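PDB 6Z96: TudS from Uncultured bacterium, which removes sulfur from thiouracil without redox chemistry, probably by passing it to one iron of a [4Fe-4S] cluster to form a [4Fe-5S] intermediate. Local coordinates for residues V7-C10 with P15-Y18; K23-N28 with F94-E99; L40-E45 with L84-A89; D71-F76 with E122-A127. One frame throughout, in Å; residues are numbered along the deposited sequence. Where two conformers were deposited one is given.

Contact 1. Residues V7-C10 with P15-Y18; sequences VSAC and PVRY. With SF4 (iron/sulfur cluster), chain C; H2S (hydrosulfuric acid), chain D.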
loop_
_atom_site.group_PDB
_atom_site.type_symbol
_atom_site.label_atom_id
_atom_site.label_comp_id
_atom_site.label_asym_id
_atom_site.label_seq_id
_atom_site.Cartn_x
_atom_site.Cartn_y
_atom_site.Cartn_z
ATOM N N VAL A 7 -2.556 0.073 6.549
ATOM C CA VAL A 7 -3.092 1.041 5.593
ATOM C C VAL A 7 -1.975 1.875 5.013
ATOM O O VAL A 7 -1.155 2.365 5.771
ATOM C CB VAL A 7 -4.085 2.012 6.295
ATOM C CG1 VAL A 7 -4.746 2.961 5.294
ATOM C CG2 VAL A 7 -5.147 1.250 7.088
ATOM N N SER A 8 -1.962 2.098 3.685
ATOM C CA SER A 8 -0.982 3.012 3.062
ATOM C C SER A 8 -1.030 4.364 3.794
ATOM O O SER A 8 -2.109 4.937 3.947
ATOM C CB SER A 8 -1.377 3.283 1.613
ATOM O OG SER A 8 -1.088 2.158 0.805
ATOM N N ALA A 9 0.117 4.826 4.291
ATOM C CA ALA A 9 0.144 6.043 5.105
ATOM C C ALA A 9 -0.427 7.258 4.388
ATOM O O ALA A 9 -1.041 8.125 5.034
ATOM C CB ALA A 9 1.564 6.322 5.601
ATOM N N CYS A 10 -0.267 7.319 3.058
ATOM C CA CYS A 10 -0.808 8.449 2.303
ATOM C C CYS A 10 -2.343 8.482 2.357
ATOM O O CYS A 10 -2.922 9.576 2.334
ATOM C CB CYS A 10 -0.308 8.440 0.867
ATOM S SG CYS A 10 -0.725 6.923 -0.039
ATOM N N PRO A 15 1.931 13.074 4.563
ATOM C CA PRO A 15 2.541 13.629 3.347
ATOM C C PRO A 15 3.805 12.891 2.958
ATOM O O PRO A 15 4.878 13.479 2.786
ATOM C CB PRO A 15 2.835 15.090 3.739
ATOM C CG PRO A 15 3.212 14.941 5.202
ATOM C CD PRO A 15 2.258 13.888 5.759
ATOM N N VAL A 16 3.637 11.600 2.719
ATOM C CA VAL A 16 4.738 10.715 2.351
ATOM C C VAL A 16 4.756 10.357 0.860
ATOM O O VAL A 16 5.628 9.577 0.476
ATOM C CB VAL A 16 4.689 9.434 3.208
ATOM C CG1 VAL A 16 5.027 9.720 4.669
ATOM C CG2 VAL A 16 3.326 8.744 3.068
ATOM N N ARG A 17 3.837 10.886 0.015
ATOM C CA ARG A 17 3.827 10.566 -1.410
ATOM C C ARG A 17 5.111 11.037 -2.061
ATOM O O ARG A 17 5.809 11.907 -1.499
ATOM C CB ARG A 17 2.603 11.209 -2.108
ATOM C CG ARG A 17 1.293 10.472 -1.800
ATOM C CD ARG A 17 1.099 9.214 -2.655
ATOM N NE ARG A 17 0.797 9.560 -4.051
ATOM C CZ ARG A 17 0.527 8.680 -5.007
ATOM N NH1 ARG A 17 0.496 7.376 -4.731
ATOM N NH2 ARG A 17 0.245 9.093 -6.239
ATOM N N TYR A 18 5.404 10.527 -3.269
ATOM C CA TYR A 18 6.628 10.902 -3.972
ATOM C C TYR A 18 6.726 12.419 -4.190
ATOM O O TYR A 18 7.831 12.942 -4.247
ATOM C CB TYR A 18 6.744 10.150 -5.315
ATOM C CG TYR A 18 5.816 10.672 -6.385
ATOM C CD1 TYR A 18 4.458 10.388 -6.352
ATOM C CD2 TYR A 18 6.278 11.526 -7.371
ATOM C CE1 TYR A 18 3.586 10.915 -7.305
ATOM C CE2 TYR A 18 5.413 12.069 -8.322
ATOM C CZ TYR A 18 4.076 11.728 -8.305
ATOM O OH TYR A 18 3.219 12.222 -9.265
HETATM FE FE1 SF4 C . 3.357 5.669 -2.107
HETATM FE FE2 SF4 C . 1.317 5.892 -0.348
HETATM FE FE3 SF4 C . 3.825 5.214 0.567
HETATM FE FE4 SF4 C . 2.317 3.415 -0.862
HETATM S S1 SF4 C . 1.881 4.291 1.239
HETATM S S2 SF4 C . 4.536 3.834 -1.151
HETATM S S3 SF4 C . 1.266 4.816 -2.376
HETATM S S4 SF4 C . 3.160 7.213 -0.393
HETATM S S H2S D . 4.231 7.248 -3.631
#
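Val16 lays its CG2 methyl against the start of the turn that follows the strand, with CG2 3.9 Å from Ala9 CB and equally close to Cys10 N. The same methyl faces the cluster, so a compact, beta-branched residue fills the angle between the turn and the inorganic core, and its carbonyl O is held by Arg54. Beside it the aliphatic root of Arg17 leans on the ligand cysteine, Arg17 CG lying 3.7 Å from Cys10 CB. Cys10 holds SG between its own N and carbonyl carbon (chi1 58°), a rotation that delivers the thiolate to the cluster, where SG binds iron FE2 at 2.3 Å. Bends at chi2 and chi3 (-81° and -72°) curl Arg17 round the cluster. Its guanidinium then presents an edge to the cluster, NH1 3.6 Å from sulfide S3, while the sulfur of a bound hydrogen sulfide, on iron FE1 at 2.4 Å, sits oblique to it. That sulfur also lies at the edge of the Tyr18 ring. A positive group here probably steadies the negative charge of the sulfurs. Strand 5-8 runs between strands 39-42 and 94-96 in the parallel sheet, and the contact lies at its C-terminal end, where the loop leading toward helix 28-35 folds back over the cluster.

Contact 2. Residues K23-N28 with F94-E99; sequences KGIVSN and FALLKE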
loop_
_atom_site.group_PDB
_atom_site.type_symbol
_atom_site.label_atom_id
_atom_site.label_comp_id
_atom_site.label_asym_id
_atom_site.label_seq_id
_atom_site.Cartn_x
_atom_site.Cartn_y
_atom_site.Cartn_z
ATOM N N LYS A 23 -2.862 11.491 0.148
ATOM C CA LYS A 23 -4.024 10.959 -0.568
ATOM C C LYS A 23 -5.072 10.636 0.468
ATOM O O LYS A 23 -5.677 9.551 0.460
ATOM C CB LYS A 23 -3.612 9.673 -1.314
ATOM C CG LYS A 23 -2.637 9.935 -2.456
ATOM C CD LYS A 23 -3.309 10.774 -3.544
ATOM C CE LYS A 23 -2.524 10.852 -4.827
ATOM N NZ LYS A 23 -3.188 11.765 -5.806
ATOM N N GLY A 24 -5.291 11.572 1.391
ATOM C CA GLY A 24 -6.209 11.364 2.486
ATOM C C GLY A 24 -7.596 11.154 1.938
ATOM O O GLY A 24 -8.058 11.938 1.099
ATOM N N ILE A 25 -8.219 10.042 2.313
ATOM C CA ILE A 25 -9.557 9.748 1.823
ATOM C C ILE A 25 -10.612 10.086 2.864
ATOM O O ILE A 25 -10.365 10.019 4.074
ATOM C CB ILE A 25 -9.674 8.314 1.273
ATOM C CG1 ILE A 25 -9.152 7.300 2.304
ATOM C CG2 ILE A 25 -8.919 8.216 -0.065
ATOM C CD1 ILE A 25 -9.003 5.803 1.804
ATOM N N VAL A 26 -11.783 10.473 2.385
ATOM C CA VAL A 26 -12.872 10.858 3.249
ATOM C C VAL A 26 -13.674 9.610 3.502
ATOM O O VAL A 26 -14.252 9.053 2.575
ATOM C CB VAL A 26 -13.719 11.969 2.615
ATOM C CG1 VAL A 26 -14.841 12.372 3.567
ATOM C CG2 VAL A 26 -12.832 13.165 2.262
ATOM N N SER A 27 -13.641 9.128 4.731
ATOM C CA SER A 27 -14.316 7.902 5.086
ATOM C C SER A 27 -14.605 7.884 6.563
ATOM O O SER A 27 -13.684 7.800 7.378
ATOM C CB SER A 27 -13.448 6.702 4.709
ATOM O OG SER A 27 -13.970 5.494 5.228
ATOM N N ASN A 28 -15.892 7.897 6.923
ATOM C CA ASN A 28 -16.277 7.806 8.333
ATOM C C ASN A 28 -15.819 6.470 8.936
ATOM O O ASN A 28 -15.393 6.405 10.088
ATOM C CB ASN A 28 -17.798 7.951 8.485
ATOM C CG ASN A 28 -18.312 9.316 8.096
ATOM O OD1 ASN A 28 -17.596 10.315 8.184
ATOM N ND2 ASN A 28 -19.562 9.390 7.642
ATOM N N PHE A 94 -5.538 -8.217 6.575
ATOM C CA PHE A 94 -6.154 -7.326 5.591
ATOM C C PHE A 94 -5.296 -6.069 5.424
ATOM O O PHE A 94 -4.792 -5.533 6.408
ATOM C CB PHE A 94 -7.548 -6.872 6.054
ATOM C CG PHE A 94 -8.516 -8.011 6.286
ATOM C CD1 PHE A 94 -9.164 -8.614 5.230
ATOM C CD2 PHE A 94 -8.766 -8.477 7.563
ATOM C CE1 PHE A 94 -10.052 -9.672 5.443
ATOM C CE2 PHE A 94 -9.667 -9.526 7.776
ATOM C CZ PHE A 94 -10.310 -10.098 6.712
ATOM N N ALA A 95 -5.198 -5.575 4.182
ATOM C CA ALA A 95 -4.469 -4.346 3.890
ATOM C C ALA A 95 -5.319 -3.428 3.038
ATOM O O ALA A 95 -6.028 -3.885 2.149
ATOM C CB ALA A 95 -3.171 -4.665 3.154
ATOM N N LEU A 96 -5.247 -2.122 3.307
ATOM C CA LEU A 96 -5.926 -1.114 2.496
ATOM C C LEU A 96 -4.783 -0.299 1.895
ATOM O O LEU A 96 -4.153 0.489 2.601
ATOM C CB LEU A 96 -6.811 -0.221 3.370
ATOM C CG LEU A 96 -7.378 1.037 2.708
ATOM C CD1 LEU A 96 -8.142 0.712 1.432
ATOM C CD2 LEU A 96 -8.261 1.823 3.700
ATOM N N LEU A 97 -4.506 -0.518 0.611
ATOM C CA LEU A 97 -3.357 0.114 -0.030
ATOM C C LEU A 97 -3.761 0.996 -1.189
ATOM O O LEU A 97 -4.759 0.746 -1.849
ATOM C CB LEU A 97 -2.359 -0.965 -0.496
ATOM C CG LEU A 97 -1.830 -1.906 0.585
ATOM C CD1 LEU A 97 -0.728 -2.855 -0.024
ATOM C CD2 LEU A 97 -1.234 -1.149 1.787
ATOM N N LYS A 98 -2.951 2.033 -1.453
ATOM C CA LYS A 98 -3.231 3.020 -2.501
ATOM C C LYS A 98 -3.151 2.469 -3.927
ATOM O O LYS A 98 -2.129 1.958 -4.365
ATOM C CB LYS A 98 -2.250 4.212 -2.329
ATOM C CG LYS A 98 -2.350 5.273 -3.425
ATOM C CD LYS A 98 -3.631 6.097 -3.267
ATOM C CE LYS A 98 -3.860 6.943 -4.511
ATOM N NZ LYS A 98 -4.473 6.145 -5.617
ATOM N N GLU A 99 -4.220 2.672 -4.698
ATOM C CA GLU A 99 -4.272 2.175 -6.068
ATOM C C GLU A 99 -3.271 2.877 -7.002
ATOM O O GLU A 99 -2.963 4.054 -6.813
ATOM C CB GLU A 99 -5.708 2.331 -6.617
ATOM C CG GLU A 99 -5.942 1.631 -7.945
ATOM C CD GLU A 99 -5.670 0.138 -7.915
ATOM O OE1 GLU A 99 -4.476 -0.250 -7.889
ATOM O OE2 GLU A 99 -6.642 -0.653 -7.995
#
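Lys98 and Lys23 provide most of this contact, and they meet through their methylene chains, not their charges. The two side chains cross obliquely, Lys23 CG coming within 3.8 Å of Lys98 CE and Lys23 CB within 4.1 Å of Lys98 CD. Their ammonium groups stay 5.8 Å apart, NZ of Lys23 to NZ of Lys98. Lys98 bends at chi2 and again at chi4 (80°), the second bend turning its NZ away from Lys23 and back over its own backbone to donate to Glu99 O at 2.8 Å. The donor lies 22° out of the carbonyl plane. A salt bridge from NZ to Glu139 supplies a second anchor, and these two partners would offset the cost of bringing a second positive charge close. Lysine suits the place since its long aliphatic stem can pack against a neighbour while its end is held by polar groups; the nearest atoms of the Lys98 side chain and the iron-sulfur cluster are about 4 Å apart. A lighter, less certain apolar touch, made in one of two conformers of Ile25, extends the contact toward the sheet, Ile25 CD1 approaching Leu96 CD2 at 4.5 Å. Segment 23-28 is an irregular loop, fastened by backbone bonds of Lys23 to Cys10 and of Ile25 to Leu11, and it leads into helix 28-35, which Ser27 caps. It packs on Leu96 of strand 94-96 and on Lys98 just beyond; this inner strand is flanked by 5-8 and 135-137, with helix 124-131 packed over Leu97.

Contact 3. Residues L40-E45 with L84-A89; sequences LAFCPE and LGLCLA. With SF4 (iron/sulfur cluster), chain C; EDO (1,2-ethanediol), chain E.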
loop_
_atom_site.group_PDB
_atom_site.type_symbol
_atom_site.label_atom_id
_atom_site.label_comp_id
_atom_site.label_asym_id
_atom_site.label_seq_id
_atom_site.Cartn_x
_atom_site.Cartn_y
_atom_site.Cartn_z
ATOM N N LEU A 40 -3.187 0.642 11.138
ATOM C CA LEU A 40 -1.760 0.894 11.276
ATOM C C LEU A 40 -1.184 1.473 10.016
ATOM O O LEU A 40 -1.159 0.821 8.984
ATOM C CB LEU A 40 -1.018 -0.391 11.660
ATOM C CG LEU A 40 -1.461 -1.084 12.973
ATOM C CD1 LEU A 40 -0.489 -2.187 13.330
ATOM C CD2 LEU A 40 -1.534 -0.090 14.147
ATOM N N ALA A 41 -0.705 2.703 10.105
ATOM C CA ALA A 41 -0.157 3.401 8.946
ATOM C C ALA A 41 1.166 2.813 8.549
ATOM O O ALA A 41 2.004 2.575 9.404
ATOM C CB ALA A 41 0.056 4.863 9.318
ATOM N N PHE A 42 1.381 2.671 7.233
ATOM C CA PHE A 42 2.664 2.146 6.772
ATOM C C PHE A 42 2.923 2.665 5.391
ATOM O O PHE A 42 2.027 2.639 4.555
ATOM C CB PHE A 42 2.639 0.595 6.761
ATOM C CG PHE A 42 3.999 0.006 6.456
ATOM C CD1 PHE A 42 4.316 -0.425 5.177
ATOM C CD2 PHE A 42 4.970 -0.067 7.433
ATOM C CE1 PHE A 42 5.584 -0.909 4.877
ATOM C CE2 PHE A 42 6.242 -0.583 7.135
ATOM C CZ PHE A 42 6.527 -0.998 5.855
ATOM N N CYS A 43 4.173 3.105 5.132
ATOM C CA CYS A 43 4.541 3.512 3.769
ATOM C C CYS A 43 5.735 2.658 3.362
ATOM O O CYS A 43 6.833 2.881 3.854
ATOM C CB CYS A 43 4.916 4.994 3.684
ATOM S SG CYS A 43 5.580 5.448 2.065
ATOM N N PRO A 44 5.559 1.725 2.429
ATOM C CA PRO A 44 6.687 0.868 2.031
ATOM C C PRO A 44 7.887 1.629 1.482
ATOM O O PRO A 44 9.016 1.222 1.745
ATOM C CB PRO A 44 6.076 -0.029 0.937
ATOM C CG PRO A 44 4.571 -0.051 1.251
ATOM C CD PRO A 44 4.277 1.319 1.809
ATOM N N GLU A 45 7.654 2.715 0.715
ATOM C CA GLU A 45 8.796 3.409 0.121
ATOM C C GLU A 45 9.631 4.130 1.156
ATOM O O GLU A 45 10.866 4.070 1.098
ATOM C CB GLU A 45 8.373 4.300 -1.025
ATOM C CG GLU A 45 7.959 3.413 -2.178
ATOM C CD GLU A 45 7.175 4.097 -3.283
ATOM O OE1 GLU A 45 7.384 5.319 -3.473
ATOM O OE2 GLU A 45 6.383 3.421 -3.985
ATOM N N LEU A 84 5.175 -6.880 5.249
ATOM C CA LEU A 84 4.851 -8.265 5.609
ATOM C C LEU A 84 5.239 -8.533 7.068
ATOM O O LEU A 84 4.463 -9.140 7.799
ATOM C CB LEU A 84 5.598 -9.232 4.673
ATOM C CG LEU A 84 5.410 -10.704 5.018
ATOM C CD1 LEU A 84 3.968 -11.112 4.837
ATOM C CD2 LEU A 84 6.307 -11.586 4.176
ATOM N N GLY A 85 6.414 -8.056 7.486
ATOM C CA GLY A 85 6.878 -8.239 8.861
ATOM C C GLY A 85 5.944 -7.623 9.871
ATOM O O GLY A 85 5.701 -8.221 10.927
ATOM N N LEU A 86 5.397 -6.432 9.561
ATOM C CA LEU A 86 4.461 -5.780 10.465
ATOM C C LEU A 86 3.166 -6.601 10.542
ATOM O O LEU A 86 2.625 -6.804 11.634
ATOM C CB LEU A 86 4.175 -4.350 9.979
ATOM C CG LEU A 86 3.165 -3.572 10.780
ATOM C CD1 LEU A 86 3.690 -3.313 12.171
ATOM C CD2 LEU A 86 2.817 -2.260 10.104
ATOM N N CYS A 87 2.691 -7.097 9.390
ATOM C CA CYS A 87 1.472 -7.926 9.380
ATOM C C CYS A 87 1.665 -9.204 10.181
ATOM O O CYS A 87 0.770 -9.575 10.935
ATOM C CB CYS A 87 1.047 -8.249 7.958
ATOM S SG CYS A 87 0.420 -6.816 7.047
ATOM N N LEU A 88 2.792 -9.893 9.991
ATOM C CA LEU A 88 3.042 -11.141 10.727
ATOM C C LEU A 88 3.136 -10.881 12.221
ATOM O O LEU A 88 2.541 -11.620 13.008
ATOM C CB LEU A 88 4.299 -11.837 10.222
ATOM C CG LEU A 88 4.253 -12.308 8.769
ATOM C CD1 LEU A 88 5.597 -12.867 8.344
ATOM C CD2 LEU A 88 3.138 -13.329 8.538
ATOM N N ALA A 89 3.834 -9.814 12.618
ATOM C CA ALA A 89 3.994 -9.497 14.039
ATOM C C ALA A 89 2.675 -9.139 14.701
ATOM O O ALA A 89 2.453 -9.502 15.858
ATOM C CB ALA A 89 4.985 -8.350 14.214
HETATM FE FE1 SF4 C . 3.357 5.669 -2.107
HETATM FE FE2 SF4 C . 1.317 5.892 -0.348
HETATM FE FE3 SF4 C . 3.825 5.214 0.567
HETATM FE FE4 SF4 C . 2.317 3.415 -0.862
HETATM S S1 SF4 C . 1.881 4.291 1.239
HETATM S S2 SF4 C . 4.536 3.834 -1.151
HETATM S S3 SF4 C . 1.266 4.816 -2.376
HETATM S S4 SF4 C . 3.160 7.213 -0.393
HETATM C C1 EDO E . 8.586 6.687 -6.082
HETATM O O1 EDO E . 7.555 5.725 -6.247
HETATM C C2 EDO E . 9.901 6.057 -5.819
HETATM O O2 EDO E . 10.992 6.968 -5.941
#
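Leu86 alone makes the close contacts of segment 84-89, dividing its two methyls between Leu40 and Phe42 of one strand. Leu86 CD2 comes to 4.1 Å from Phe42 CD2, approaching the ring obliquely, while Leu86 CD1 lies 4.5 Å from Leu40 CD1. Leu40 and Phe42 stand two residues apart and so point from the same side of the strand, toward the helix, whereas Ala41 between them points away. With CG anti to the backbone N (chi1 -173°), the Phe42 ring reaches out on the helix side, where it and Leu86 slide past each other in opposite directions. A forked leucine suits such a straddling position, and the large flat ring widens the surface it rests on. Beyond the strand lies the cluster site. Cys43 SG binds iron FE3 at 2.3 Å and also caps the helix that begins at Pro44. The Glu45 carboxylate lies against the cluster, CD 3.4 Å from sulfide S2, fixed by Arg54 at OE1 and by Ser103 at OE2; OE1 also accepts a hydrogen bond of 2.8 Å from O1 of a bound ethanediol. This is the arrangement of a parallel alpha/beta fold: helix 73-90 covers one face of the sheet on the way from strand 39-42 to strand 94-96, and the cluster and its bound sulfur lie at the C-terminal ends of the strands, where the substrate probably reacts.

Contact 4. Residues D71-F76 with E122-A127; sequences DVTAEF and EGKTTA
Van der Waals contact joins the segments directly, with Lys124 reaching across the first turn of the other helix. Thr73 CG2 touches its end, 3.8 Å from Lys124 NZ, and Phe76 CB packs more loosely on Lys124 CG at 4.4 Å. A bend at chi2 (-90°) steers the lysine chain across this surface, and its ammonium is held beyond it by Glu62 O and a salt bridge to Asp77. Lysine suits the place because its methylenes can pack on Phe76 while its ammonium, bordered by the Thr73 methyl, is anchored by these two partners. Water supplies the polar link: one molecule donates to Phe76 O at 2.9 Å and pairs with Thr125 OG1 at 2.8 Å. Hydrogen bonding within segment 71-76 shapes the helix start. Asp71 OD1 accepts from Thr73 N at 3.0 Å, making an Asx turn, and from Thr73 OG1 at 2.6 Å, both donors lying on one face of the carboxylate. This grip fixes Thr73's rotation, leaving CG2 for the lysine. The contact brings together the N-terminal ends of helices 73-90 and 124-131, with strand 63-66 touching Phe76 and Lys124, and helix 44-47 packing on Phe76 and Thr125.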
loop_
_atom_site.group_PDB
_atom_site.type_symbol
_atom_site.label_atom_id
_atom_site.label_comp_id
_atom_site.label_asym_id
_atom_site.label_seq_id
_atom_site.Cartn_x
_atom_site.Cartn_y
_atom_site.Cartn_z
ATOM N N ASP A 71 17.872 2.347 -10.517
ATOM C CA ASP A 71 17.160 1.156 -10.064
ATOM C C ASP A 71 16.920 1.270 -8.569
ATOM O O ASP A 71 17.863 1.336 -7.784
ATOM C CB ASP A 71 17.969 -0.101 -10.421
ATOM C CG ASP A 71 17.115 -1.341 -10.339
ATOM O OD1 ASP A 71 16.663 -1.670 -9.227
ATOM O OD2 ASP A 71 16.890 -1.986 -11.398
ATOM N N VAL A 72 15.637 1.311 -8.183
ATOM C CA VAL A 72 15.233 1.429 -6.787
ATOM C C VAL A 72 14.571 0.159 -6.280
ATOM O O VAL A 72 13.911 0.183 -5.244
ATOM C CB VAL A 72 14.345 2.677 -6.561
ATOM C CG1 VAL A 72 15.189 3.952 -6.725
ATOM C CG2 VAL A 72 13.148 2.713 -7.505
ATOM N N THR A 73 14.784 -0.980 -6.956
ATOM C CA THR A 73 14.131 -2.229 -6.557
ATOM C C THR A 73 14.547 -2.617 -5.146
ATOM O O THR A 73 13.727 -3.119 -4.392
ATOM C CB THR A 73 14.513 -3.389 -7.490
ATOM O OG1 THR A 73 14.470 -2.957 -8.862
ATOM C CG2 THR A 73 13.574 -4.572 -7.325
ATOM N N ALA A 74 15.816 -2.370 -4.761
ATOM C CA ALA A 74 16.259 -2.758 -3.419
ATOM C C ALA A 74 15.384 -2.138 -2.312
ATOM O O ALA A 74 14.990 -2.813 -1.356
ATOM C CB ALA A 74 17.717 -2.372 -3.209
ATOM N N GLU A 75 15.064 -0.856 -2.469
ATOM C CA GLU A 75 14.266 -0.148 -1.476
ATOM C C GLU A 75 12.812 -0.586 -1.531
ATOM O O GLU A 75 12.176 -0.735 -0.498
ATOM C CB GLU A 75 14.384 1.361 -1.733
ATOM C CG GLU A 75 15.786 1.892 -1.420
ATOM C CD GLU A 75 16.874 1.656 -2.461
ATOM O OE1 GLU A 75 16.545 1.304 -3.617
ATOM O OE2 GLU A 75 18.072 1.797 -2.110
ATOM N N PHE A 76 12.291 -0.813 -2.737
ATOM C CA PHE A 76 10.905 -1.279 -2.875
ATOM C C PHE A 76 10.748 -2.664 -2.240
ATOM O O PHE A 76 9.751 -2.920 -1.571
ATOM C CB PHE A 76 10.499 -1.347 -4.353
ATOM C CG PHE A 76 9.949 -0.038 -4.848
ATOM C CD1 PHE A 76 10.768 1.068 -4.972
ATOM C CD2 PHE A 76 8.605 0.095 -5.150
ATOM C CE1 PHE A 76 10.254 2.287 -5.398
ATOM C CE2 PHE A 76 8.094 1.312 -5.586
ATOM C CZ PHE A 76 8.922 2.396 -5.708
ATOM N N GLU A 122 -0.154 -5.141 -10.142
ATOM C CA GLU A 122 -0.087 -4.833 -8.722
ATOM C C GLU A 122 1.301 -4.329 -8.371
ATOM O O GLU A 122 2.251 -4.578 -9.102
ATOM C CB GLU A 122 -0.480 -6.050 -7.882
ATOM C CG GLU A 122 0.409 -7.243 -8.066
ATOM C CD GLU A 122 -0.183 -8.572 -7.605
ATOM O OE1 GLU A 122 0.541 -9.584 -7.706
ATOM O OE2 GLU A 122 -1.360 -8.613 -7.176
ATOM N N GLY A 123 1.381 -3.592 -7.280
ATOM C CA GLY A 123 2.662 -3.078 -6.818
ATOM C C GLY A 123 3.436 -4.159 -6.079
ATOM O O GLY A 123 2.907 -5.226 -5.773
ATOM N N LYS A 124 4.700 -3.876 -5.765
ATOM C CA LYS A 124 5.560 -4.855 -5.079
ATOM C C LYS A 124 5.085 -5.272 -3.700
ATOM O O LYS A 124 5.221 -6.444 -3.347
ATOM C CB LYS A 124 6.964 -4.281 -4.931
ATOM C CG LYS A 124 7.688 -4.199 -6.253
ATOM C CD LYS A 124 8.414 -5.522 -6.436
ATOM C CE LYS A 124 9.668 -5.422 -7.227
ATOM N NZ LYS A 124 10.440 -6.714 -7.152
ATOM N N THR A 125 4.538 -4.336 -2.908
ATOM C CA THR A 125 4.078 -4.661 -1.575
ATOM C C THR A 125 2.797 -5.478 -1.669
ATOM O O THR A 125 2.700 -6.518 -1.017
ATOM C CB THR A 125 3.906 -3.388 -0.756
ATOM O OG1 THR A 125 5.215 -2.825 -0.535
ATOM C CG2 THR A 125 3.284 -3.670 0.625
ATOM N N THR A 126 1.845 -5.050 -2.510
ATOM C CA THR A 126 0.623 -5.836 -2.710
ATOM C C THR A 126 0.925 -7.270 -3.141
ATOM O O THR A 126 0.382 -8.216 -2.561
ATOM C CB THR A 126 -0.216 -5.164 -3.768
ATOM O OG1 THR A 126 -0.625 -3.906 -3.243
ATOM C CG2 THR A 126 -1.449 -6.029 -4.168
ATOM N N ALA A 127 1.849 -7.433 -4.093
ATOM C CA ALA A 127 2.191 -8.783 -4.569
ATOM C C ALA A 127 2.723 -9.662 -3.447
ATOM O O ALA A 127 2.315 -10.831 -3.345
ATOM C CB ALA A 127 3.215 -8.685 -5.697
HETATM O O HOH W 1 7.141 -1.826 -2.354
#

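How the contacts relate
From the N terminus, contact 1 first closes a loop of four residues after strand 5-8, before any other contact opens. Contact 2 then spans 65 residues, from the loop ahead of helix 28-35 to strand 94-96, and contact 3 lies wholly within that span, joining strand 39-42 to helix 73-90. Contact 4 starts inside it too, on the same helix, but ends at helix 124-131, so it crosses both contact 2 and contact 3. Backbone bonds of the shared parallel sheet link contact 1 to contacts 2 and 3. Contact 4 joins contacts 3 and 2 through packing: Phe76 on Glu45 and Thr125 on Pro44 for contact 3, Leu97 on Thr125 and Thr126 for contact 2.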